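Local coordinates for protein xylan esterase 1 (Thermoanaerobacterium sp. 'JW/SL YS485', PDB 3FCY) that probably removes acetyl groups from xylan, and also from cephalosporin C, as an alpha/beta-hydrolase of carbohydrate esterase family 7, at residues Y40-N44 with D236-D242; G89-I95 with M140-G144; E199-V204 with R223-V228. All blocks are in the same frame, centred on the assembly; numbering follows the deposited sequence.

Interaction 1 (Y40-N44 with D236-D242)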
loop_
_atom_site.group_PDB
_atom_site.type_symbol
_atom_site.label_atom_id
_atom_site.label_comp_id
_atom_site.label_asym_id
_atom_site.label_seq_id
_atom_site.Cartn_x
_atom_site.Cartn_y
_atom_site.Cartn_z
ATOM N N TYR A 40 -24.972 -14.395 -17.651
ATOM C CA TYR A 40 -24.181 -13.446 -18.429
ATOM C C TYR A 40 -23.462 -14.101 -19.613
ATOM O O TYR A 40 -22.733 -15.082 -19.444
ATOM C CB TYR A 40 -23.171 -12.763 -17.510
ATOM C CG TYR A 40 -22.267 -11.781 -18.211
ATOM C CD1 TYR A 40 -22.776 -10.610 -18.776
ATOM C CD2 TYR A 40 -20.898 -12.020 -18.307
ATOM C CE1 TYR A 40 -21.938 -9.699 -19.417
ATOM C CE2 TYR A 40 -20.055 -11.120 -18.945
ATOM C CZ TYR A 40 -20.577 -9.965 -19.494
ATOM O OH TYR A 40 -19.737 -9.078 -20.115
ATOM N N THR A 41 -23.658 -13.545 -20.807
ATOM C CA THR A 41 -23.043 -14.092 -22.013
ATOM C C THR A 41 -21.971 -13.217 -22.666
ATOM O O THR A 41 -21.522 -13.509 -23.774
ATOM C CB THR A 41 -24.111 -14.414 -23.075
ATOM O OG1 THR A 41 -24.882 -13.237 -23.342
ATOM C CG2 THR A 41 -25.041 -15.524 -22.578
ATOM N N GLY A 42 -21.563 -12.143 -22.001
ATOM C CA GLY A 42 -20.523 -11.304 -22.574
ATOM C C GLY A 42 -20.936 -9.914 -23.007
ATOM O O GLY A 42 -22.124 -9.625 -23.184
ATOM N N THR A 43 -19.939 -9.051 -23.188
ATOM C CA THR A 43 -20.175 -7.671 -23.595
ATOM C C THR A 43 -19.322 -7.262 -24.791
ATOM O O THR A 43 -19.772 -6.500 -25.645
ATOM C CB THR A 43 -19.876 -6.688 -22.434
ATOM O OG1 THR A 43 -20.656 -7.048 -21.286
ATOM C CG2 THR A 43 -20.213 -5.256 -22.841
ATOM N N ASN A 44 -18.092 -7.760 -24.856
ATOM C CA ASN A 44 -17.206 -7.401 -25.959
ATOM C C ASN A 44 -17.810 -7.826 -27.293
ATOM O O ASN A 44 -18.292 -8.947 -27.436
ATOM C CB ASN A 44 -15.835 -8.059 -25.794
ATOM C CG ASN A 44 -14.751 -7.321 -26.551
ATOM O OD1 ASN A 44 -14.221 -6.318 -26.071
ATOM N ND2 ASN A 44 -14.431 -7.797 -27.750
ATOM N N ASP A 236 -13.780 -11.419 -23.096
ATOM C CA ASP A 236 -14.707 -10.322 -22.837
ATOM C C ASP A 236 -13.998 -9.025 -22.427
ATOM O O ASP A 236 -14.318 -8.430 -21.401
ATOM C CB ASP A 236 -15.656 -10.794 -21.731
ATOM C CG ASP A 236 -16.992 -10.088 -21.745
ATOM O OD1 ASP A 236 -17.315 -9.386 -22.724
ATOM O OD2 ASP A 236 -17.729 -10.259 -20.757
ATOM N N TYR A 237 -13.045 -8.590 -23.244
ATOM C CA TYR A 237 -12.266 -7.378 -22.972
ATOM C C TYR A 237 -13.078 -6.167 -22.515
ATOM O O TYR A 237 -12.788 -5.589 -21.472
ATOM C CB TYR A 237 -11.436 -7.016 -24.208
ATOM C CG TYR A 237 -10.473 -8.113 -24.617
ATOM C CD1 TYR A 237 -9.390 -8.464 -23.805
ATOM C CD2 TYR A 237 -10.659 -8.818 -25.805
ATOM C CE1 TYR A 237 -8.520 -9.494 -24.169
ATOM C CE2 TYR A 237 -9.797 -9.846 -26.177
ATOM C CZ TYR A 237 -8.734 -10.179 -25.358
ATOM O OH TYR A 237 -7.899 -11.200 -25.736
ATOM N N LYS A 238 -14.093 -5.790 -23.290
ATOM C CA LYS A 238 -14.936 -4.638 -22.959
ATOM C C LYS A 238 -15.502 -4.697 -21.538
ATOM O O LYS A 238 -15.585 -3.673 -20.847
ATOM C CB LYS A 238 -16.083 -4.533 -23.971
ATOM C CG LYS A 238 -17.069 -3.373 -23.746
ATOM C CD LYS A 238 -16.479 -2.025 -24.136
ATOM C CE LYS A 238 -17.567 -0.966 -24.355
ATOM N NZ LYS A 238 -18.417 -0.702 -23.155
ATOM N N ARG A 239 -15.895 -5.890 -21.101
ATOM C CA ARG A 239 -16.445 -6.065 -19.761
ATOM C C ARG A 239 -15.417 -5.664 -18.705
ATOM O O ARG A 239 -15.739 -4.963 -17.746
ATOM C CB ARG A 239 -16.864 -7.522 -19.544
ATOM C CG ARG A 239 -17.347 -7.834 -18.136
ATOM C CD ARG A 239 -18.573 -7.016 -17.752
ATOM N NE ARG A 239 -19.068 -7.403 -16.434
ATOM C CZ ARG A 239 -20.031 -6.769 -15.772
ATOM N NH1 ARG A 239 -20.619 -5.705 -16.305
ATOM N NH2 ARG A 239 -20.403 -7.196 -14.571
ATOM N N VAL A 240 -14.183 -6.120 -18.884
ATOM C CA VAL A 240 -13.108 -5.793 -17.949
ATOM C C VAL A 240 -12.979 -4.274 -17.825
ATOM O O VAL A 240 -12.863 -3.732 -16.726
ATOM C CB VAL A 240 -11.752 -6.359 -18.437
ATOM C CG1 VAL A 240 -10.641 -5.969 -17.463
ATOM C CG2 VAL A 240 -11.833 -7.871 -18.576
ATOM N N TRP A 241 -13.003 -3.592 -18.967
ATOM C CA TRP A 241 -12.878 -2.145 -18.989
ATOM C C TRP A 241 -14.073 -1.479 -18.306
ATOM O O TRP A 241 -13.902 -0.506 -17.564
ATOM C CB TRP A 241 -12.744 -1.651 -20.436
ATOM C CG TRP A 241 -12.671 -0.158 -20.549
ATOM C CD1 TRP A 241 -11.579 0.636 -20.332
ATOM C CD2 TRP A 241 -13.762 0.726 -20.822
ATOM N NE1 TRP A 241 -11.924 1.964 -20.448
ATOM C CE2 TRP A 241 -13.260 2.047 -20.748
ATOM C CE3 TRP A 241 -15.118 0.531 -21.118
ATOM C CZ2 TRP A 241 -14.069 3.169 -20.959
ATOM C CZ3 TRP A 241 -15.926 1.653 -21.328
ATOM C CH2 TRP A 241 -15.395 2.954 -21.246
ATOM N N ASP A 242 -15.276 -2.008 -18.543
ATOM C CA ASP A 242 -16.492 -1.459 -17.936
ATOM C C ASP A 242 -16.450 -1.500 -16.406
ATOM O O ASP A 242 -16.970 -0.606 -15.736
ATOM C CB ASP A 242 -17.740 -2.226 -18.401
ATOM C CG ASP A 242 -18.059 -2.012 -19.873
ATOM O OD1 ASP A 242 -17.625 -0.990 -20.450
ATOM O OD2 ASP A 242 -18.768 -2.864 -20.449
#

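Interaction 2 (G89-I95 with M140-G144)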
loop_
_atom_site.group_PDB
_atom_site.type_symbol
_atom_site.label_atom_id
_atom_site.label_comp_id
_atom_site.label_asym_id
_atom_site.label_seq_id
_atom_site.Cartn_x
_atom_site.Cartn_y
_atom_site.Cartn_z
ATOM N N GLY A 89 5.896 -22.043 -36.752
ATOM C CA GLY A 89 4.506 -21.624 -36.802
ATOM C C GLY A 89 4.324 -20.596 -37.903
ATOM O O GLY A 89 5.215 -20.418 -38.733
ATOM N N VAL A 90 3.184 -19.914 -37.919
ATOM C CA VAL A 90 2.939 -18.913 -38.947
ATOM C C VAL A 90 3.972 -17.794 -38.849
ATOM O O VAL A 90 4.514 -17.528 -37.776
ATOM C CB VAL A 90 1.511 -18.311 -38.835
ATOM C CG1 VAL A 90 0.467 -19.389 -39.129
ATOM C CG2 VAL A 90 1.288 -17.713 -37.446
ATOM N N ARG A 91 4.247 -17.165 -39.986
ATOM C CA ARG A 91 5.201 -16.066 -40.089
ATOM C C ARG A 91 6.643 -16.500 -39.822
ATOM O O ARG A 91 7.506 -15.671 -39.525
ATOM C CB ARG A 91 4.802 -14.914 -39.148
ATOM C CG ARG A 91 3.353 -14.438 -39.319
ATOM C CD ARG A 91 3.004 -14.199 -40.788
ATOM N NE ARG A 91 1.563 -14.066 -41.021
ATOM C CZ ARG A 91 0.839 -12.986 -40.730
ATOM N NH1 ARG A 91 1.412 -11.918 -40.186
ATOM N NH2 ARG A 91 -0.463 -12.970 -40.990
ATOM N N GLY A 92 6.892 -17.804 -39.927
ATOM C CA GLY A 92 8.230 -18.338 -39.734
ATOM C C GLY A 92 8.775 -18.406 -38.318
ATOM O O GLY A 92 9.962 -18.664 -38.129
ATOM N N ALA A 93 7.925 -18.187 -37.321
ATOM C CA ALA A 93 8.374 -18.226 -35.929
ATOM C C ALA A 93 8.677 -19.645 -35.446
ATOM O O ALA A 93 7.880 -20.560 -35.631
ATOM C CB ALA A 93 7.328 -17.582 -35.026
ATOM N N ARG A 94 9.837 -19.818 -34.823
ATOM C CA ARG A 94 10.236 -21.117 -34.297
ATOM C C ARG A 94 9.629 -21.230 -32.894
ATOM O O ARG A 94 10.006 -20.487 -31.989
ATOM C CB ARG A 94 11.766 -21.195 -34.232
ATOM C CG ARG A 94 12.328 -22.600 -34.149
ATOM C CD ARG A 94 11.985 -23.426 -35.392
ATOM N NE ARG A 94 12.651 -24.724 -35.359
ATOM C CZ ARG A 94 12.234 -25.798 -36.022
ATOM N NH1 ARG A 94 11.144 -25.739 -36.777
ATOM N NH2 ARG A 94 12.906 -26.937 -35.922
ATOM N N ILE A 95 8.680 -22.147 -32.725
ATOM C CA ILE A 95 8.002 -22.335 -31.443
ATOM C C ILE A 95 8.619 -23.471 -30.630
ATOM O O ILE A 95 9.059 -24.482 -31.183
ATOM C CB ILE A 95 6.500 -22.649 -31.654
ATOM C CG1 ILE A 95 5.890 -21.660 -32.652
ATOM C CG2 ILE A 95 5.755 -22.577 -30.323
ATOM C CD1 ILE A 95 5.970 -20.195 -32.226
ATOM N N MET A 140 3.780 -25.914 -24.112
ATOM C CA MET A 140 4.231 -24.912 -25.078
ATOM C C MET A 140 4.607 -23.562 -24.475
ATOM O O MET A 140 4.003 -23.115 -23.497
ATOM C CB MET A 140 3.134 -24.689 -26.126
ATOM C CG MET A 140 3.527 -23.784 -27.290
ATOM S SD MET A 140 2.093 -23.254 -28.267
ATOM C CE MET A 140 1.669 -21.718 -27.425
ATOM N N ASP A 141 5.613 -22.922 -25.064
ATOM C CA ASP A 141 6.033 -21.595 -24.627
ATOM C C ASP A 141 5.373 -20.618 -25.587
ATOM O O ASP A 141 5.372 -20.841 -26.802
ATOM C CB ASP A 141 7.553 -21.419 -24.710
ATOM C CG ASP A 141 8.289 -22.115 -23.582
ATOM O OD1 ASP A 141 7.684 -22.308 -22.503
ATOM O OD2 ASP A 141 9.479 -22.449 -23.770
ATOM N N VAL A 142 4.795 -19.549 -25.048
ATOM C CA VAL A 142 4.149 -18.541 -25.878
ATOM C C VAL A 142 5.230 -17.670 -26.514
ATOM O O VAL A 142 6.252 -17.386 -25.889
ATOM C CB VAL A 142 3.193 -17.651 -25.046
ATOM C CG1 VAL A 142 2.686 -16.485 -25.893
ATOM C CG2 VAL A 142 2.012 -18.484 -24.544
ATOM N N ARG A 143 5.005 -17.268 -27.763
ATOM C CA ARG A 143 5.952 -16.419 -28.481
ATOM C C ARG A 143 6.345 -15.186 -27.676
ATOM O O ARG A 143 5.495 -14.517 -27.099
ATOM C CB ARG A 143 5.346 -15.933 -29.801
ATOM C CG ARG A 143 4.970 -17.023 -30.777
ATOM C CD ARG A 143 4.412 -16.425 -32.061
ATOM N NE ARG A 143 4.066 -17.468 -33.018
ATOM C CZ ARG A 143 4.006 -17.295 -34.333
ATOM N NH1 ARG A 143 4.269 -16.105 -34.862
ATOM N NH2 ARG A 143 3.695 -18.318 -35.119
ATOM N N GLY A 144 7.640 -14.897 -27.651
ATOM C CA GLY A 144 8.148 -13.720 -26.966
ATOM C C GLY A 144 7.860 -13.491 -25.493
ATOM O O GLY A 144 7.992 -12.357 -25.021
#

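Interaction 3 (E199-V204 with R223-V228)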
loop_
_atom_site.group_PDB
_atom_site.type_symbol
_atom_site.label_atom_id
_atom_site.label_comp_id
_atom_site.label_asym_id
_atom_site.label_seq_id
_atom_site.Cartn_x
_atom_site.Cartn_y
_atom_site.Cartn_z
ATOM N N GLU A 199 -4.840 -39.931 -31.310
ATOM C CA GLU A 199 -5.381 -38.632 -31.688
ATOM C C GLU A 199 -6.770 -38.293 -31.150
ATOM O O GLU A 199 -7.180 -37.130 -31.189
ATOM C CB GLU A 199 -5.376 -38.481 -33.210
ATOM C CG GLU A 199 -6.534 -39.152 -33.924
ATOM C CD GLU A 199 -6.541 -38.835 -35.410
ATOM O OE1 GLU A 199 -5.661 -39.357 -36.133
ATOM O OE2 GLU A 199 -7.416 -38.053 -35.848
ATOM N N ASP A 200 -7.493 -39.292 -30.649
ATOM C CA ASP A 200 -8.828 -39.051 -30.104
ATOM C C ASP A 200 -8.821 -38.933 -28.582
ATOM O O ASP A 200 -9.877 -38.820 -27.963
ATOM C CB ASP A 200 -9.798 -40.174 -30.497
ATOM C CG ASP A 200 -10.101 -40.198 -31.983
ATOM O OD1 ASP A 200 -10.211 -39.113 -32.593
ATOM O OD2 ASP A 200 -10.248 -41.312 -32.535
ATOM N N ARG A 201 -7.634 -38.968 -27.982
ATOM C CA ARG A 201 -7.513 -38.876 -26.529
ATOM C C ARG A 201 -6.533 -37.765 -26.122
ATOM O O ARG A 201 -5.579 -38.004 -25.378
ATOM C CB ARG A 201 -7.050 -40.229 -25.967
ATOM C CG ARG A 201 -7.958 -41.418 -26.338
ATOM C CD ARG A 201 -7.387 -42.746 -25.839
ATOM N NE ARG A 201 -8.104 -43.907 -26.379
ATOM C CZ ARG A 201 -9.203 -44.444 -25.849
ATOM N NH1 ARG A 201 -9.740 -43.938 -24.744
ATOM N NH2 ARG A 201 -9.769 -45.493 -26.430
ATOM N N VAL A 202 -6.770 -36.555 -26.620
ATOM C CA VAL A 202 -5.903 -35.418 -26.312
ATOM C C VAL A 202 -6.642 -34.341 -25.523
ATOM O O VAL A 202 -7.748 -33.943 -25.881
ATOM C CB VAL A 202 -5.325 -34.772 -27.606
ATOM C CG1 VAL A 202 -4.526 -33.517 -27.255
ATOM C CG2 VAL A 202 -4.428 -35.764 -28.335
ATOM N N GLY A 203 -6.016 -33.885 -24.442
ATOM C CA GLY A 203 -6.601 -32.848 -23.615
ATOM C C GLY A 203 -5.664 -31.656 -23.503
ATOM O O GLY A 203 -4.450 -31.788 -23.687
ATOM N N VAL A 204 -6.225 -30.487 -23.216
ATOM C CA VAL A 204 -5.431 -29.270 -23.068
ATOM C C VAL A 204 -5.819 -28.618 -21.748
ATOM O O VAL A 204 -6.969 -28.720 -21.312
ATOM C CB VAL A 204 -5.671 -28.288 -24.243
ATOM C CG1 VAL A 204 -5.369 -28.986 -25.569
ATOM C CG2 VAL A 204 -7.099 -27.784 -24.232
ATOM N N ARG A 223 -10.770 -31.414 -32.664
ATOM C CA ARG A 223 -10.473 -32.802 -32.334
ATOM C C ARG A 223 -10.080 -32.956 -30.867
ATOM O O ARG A 223 -10.175 -34.052 -30.309
ATOM C CB ARG A 223 -9.362 -33.354 -33.239
ATOM C CG ARG A 223 -9.807 -33.642 -34.676
ATOM C CD ARG A 223 -8.689 -34.296 -35.493
ATOM N NE ARG A 223 -7.571 -33.385 -35.718
ATOM C CZ ARG A 223 -6.364 -33.758 -36.138
ATOM N NH1 ARG A 223 -6.103 -35.035 -36.386
ATOM N NH2 ARG A 223 -5.411 -32.849 -36.310
ATOM N N VAL A 224 -9.637 -31.867 -30.242
ATOM C CA VAL A 224 -9.262 -31.913 -28.829
ATOM C C VAL A 224 -10.456 -32.441 -28.038
ATOM O O VAL A 224 -11.557 -31.906 -28.134
ATOM C CB VAL A 224 -8.860 -30.517 -28.314
ATOM C CG1 VAL A 224 -8.748 -30.527 -26.797
ATOM C CG2 VAL A 224 -7.533 -30.111 -28.939
ATOM N N ARG A 225 -10.213 -33.482 -27.249
ATOM C CA ARG A 225 -11.256 -34.160 -26.476
ATOM C C ARG A 225 -11.609 -33.617 -25.081
ATOM O O ARG A 225 -12.780 -33.663 -24.679
ATOM C CB ARG A 225 -10.887 -35.645 -26.365
ATOM C CG ARG A 225 -12.022 -36.548 -25.931
ATOM C CD ARG A 225 -13.122 -36.596 -26.981
ATOM N NE ARG A 225 -14.199 -37.492 -26.574
ATOM C CZ ARG A 225 -15.021 -37.263 -25.554
ATOM N NH1 ARG A 225 -14.898 -36.155 -24.832
ATOM N NH2 ARG A 225 -15.958 -38.153 -25.247
ATOM N N LYS A 226 -10.612 -33.131 -24.342
ATOM C CA LYS A 226 -10.832 -32.591 -22.994
ATOM C C LYS A 226 -10.223 -31.200 -22.837
ATOM O O LYS A 226 -9.159 -30.909 -23.392
ATOM C CB LYS A 226 -10.225 -33.514 -21.927
ATOM C CG LYS A 226 -10.939 -34.846 -21.727
ATOM C CD LYS A 226 -12.368 -34.684 -21.242
ATOM C CE LYS A 226 -12.990 -36.045 -20.977
ATOM N NZ LYS A 226 -14.432 -35.992 -20.630
ATOM N N VAL A 227 -10.890 -30.349 -22.062
ATOM C CA VAL A 227 -10.413 -28.985 -21.848
ATOM C C VAL A 227 -10.537 -28.522 -20.399
ATOM O O VAL A 227 -11.631 -28.513 -19.835
ATOM C CB VAL A 227 -11.198 -27.974 -22.715
ATOM C CG1 VAL A 227 -10.535 -26.603 -22.646
ATOM C CG2 VAL A 227 -11.294 -28.470 -24.153
ATOM N N VAL A 228 -9.414 -28.152 -19.796
ATOM C CA VAL A 228 -9.432 -27.635 -18.432
ATOM C C VAL A 228 -8.970 -26.186 -18.526
ATOM O O VAL A 228 -7.829 -25.905 -18.904
ATOM C CB VAL A 228 -8.503 -28.426 -17.481
ATOM C CG1 VAL A 228 -8.469 -27.747 -16.110
ATOM C CG2 VAL A 228 -9.017 -29.866 -17.324
HETATM O O HOH W 1 -8.322 -35.679 -29.050
HETATM O O HOH W 2 -12.766 -39.549 -28.512
#

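Interaction 1 (Y40-N44 with D236-D242)
The carboxylate of D236 meets the loop 40-44 through both of its oxygens. D236 OD1 accepts two consecutive backbone amides: T43 N, at 2.7 Å, comes from the syn side and 22° out of the carboxylate plane, whereas N44 N, at 2.8 Å from the same OD1, arrives nearly along the C-O direction. The other oxygen, OD2, lies at the edge of the Y40 ring and takes the phenolic hydrogen; the modelled separation of 2.4 Å from Y40 OH is very short, and its exact length is doubtful. T43 OG1 donates to Y40 OH, which fixes the threonine hydroxyl beside the ring edge. Over one ring face lies G42 N, and the methylenes of R239 run past the hydroxyl, with R239 CB 3.3 Å from Y40 OH. The guanidinium of R239 is engaged elsewhere, by D31 and S304.

N44 makes the return bond. Its CG is anti to the backbone N (chi1 -157°), which carries OD1 over the start of the helix, where N44 OD1 accepts K238 N at 2.8 Å; N44 ND2 meanwhile donates to F271 O. T43 CG2 rests against two side chains one helical turn apart, 3.8 Å from K238 CG and 3.7 Å from D242 OD2, while K238 NZ and D242 OD1 close a salt bridge. The arrangement is that of a loop fastened to a helix N-terminus by reciprocal side-chain-to-backbone bonds: D236, at the N-cap position but with its carboxylate turned to the loop instead of capping the helix, holds the loop, and N44 serves a first-turn amide of helix 237-242 in this alpha/beta-hydrolase fold.

Interaction 2 (G89-I95 with M140-G144)
V90 O is gripped by both terminal nitrogens of R143. The stronger bond comes from R143 NH2, 2.9 Å from V90 O, lying in the carbonyl plane on a lone pair (C=O...N 128°); the oxygen is tilted 16° from the guanidinium plane. R143 NH1, 3.3 Å from the same V90 O, adds only a weak, bent bond, so the fork is lopsided. V90 N lies at the guanidinium edge too, but it is a second donor and makes no bond there.

The flat group is also covered on one face: A93 CB sits over its centre, 3.4 Å from R143 CZ. The arginine chain is extended from CG to NE (chi2 -179°) and lies against the isoleucine, with I95 CD1 3.6 Å from R143 CG and 3.4 Å from R143 NE. The charge is buried, and outside the two segments R143 NE pairs with D183 of helix 176-192; that carboxylate probably stabilises the ionised form and, together with the V90 fork, limits rotation of the group. G89 makes room for it, because a side chain there would collide with NH2. Further along, the other branch of the isoleucine makes an apolar contact with the methionine, I95 CG2 lying 4.0 Å from M140 CG.

Residues 89-93 form the turn of the hairpin between strands 80-88 and 94-102, and G89 N to A93 O (2.7 Å) closes it. R143 belongs to the loop that follows strand 136-140, the next strand of the sheet. The contact is therefore an arginine side chain docked on a beta-hairpin turn through one backbone carbonyl, where the antiparallel strands of an alpha/beta-hydrolase sheet meet the parallel ones.

Interaction 3 (E199-V204 with R223-V228)
V204 bonds to strand 226-228 through both its N and its O: V204 N donates to K226 O at 3.0 Å, and V228 N donates to V204 O at 2.9 Å, nearly in line with the carbonyl. Two residues earlier, V202 O receives R225 N at 2.9 Å and, weakly, K226 N. The V204 methyls divide the apolar packing, CG1 lying 3.9 Å from V224 CG1 and CG2 lying 4.0 Å from V227 CG1. Replacing V204 by glycine removes both branches, and would probably leave V224 and V227 facing a gap against helix 209-220. The strands run parallel, 17° apart, and are joined through that helix as a beta-alpha-beta crossover; strand 202-207 leads into the probable nucleophile elbow at S208.

Toward the solvent, the corner 199-201 departs from the neighbouring segment and water fills in. One molecule accepts from V202 N and donates to E199 O and to R223 O, bridging the two backbones. Outside it, R223 NH1 is 3.3 Å from E199 OE2, a weak salt bridge with carboxylate and guanidinium planes 76° apart, and R223 NE turns instead to E221. A second water bonds D200 O and, weakly, R225 NE, while R225 NH1 pairs with D289.

How the interactions relate
Interactions 2 and 3 reach the same sheet, with centres about 21 Å apart and nearest atoms about 10 Å apart: interaction 2 lies where its antiparallel strands meet the parallel ones, interaction 3 within the parallel part. Interaction 1 lies about 28 Å from either by centres. Both others are nested in the chain loop that it closes, and strand 226-230 of interaction 3 is followed by its helix 237-242. Interactions 1 and 2 each approach a predicted site: the Y237 side chain is about 11 Å from that of S208, and the R143 side chain is about 10 Å from that of Y117, the predicted substrate-binding residue. The K226 side chain of interaction 3 is about 7 Å from the bound calcium ion and pairs with its ligand E343.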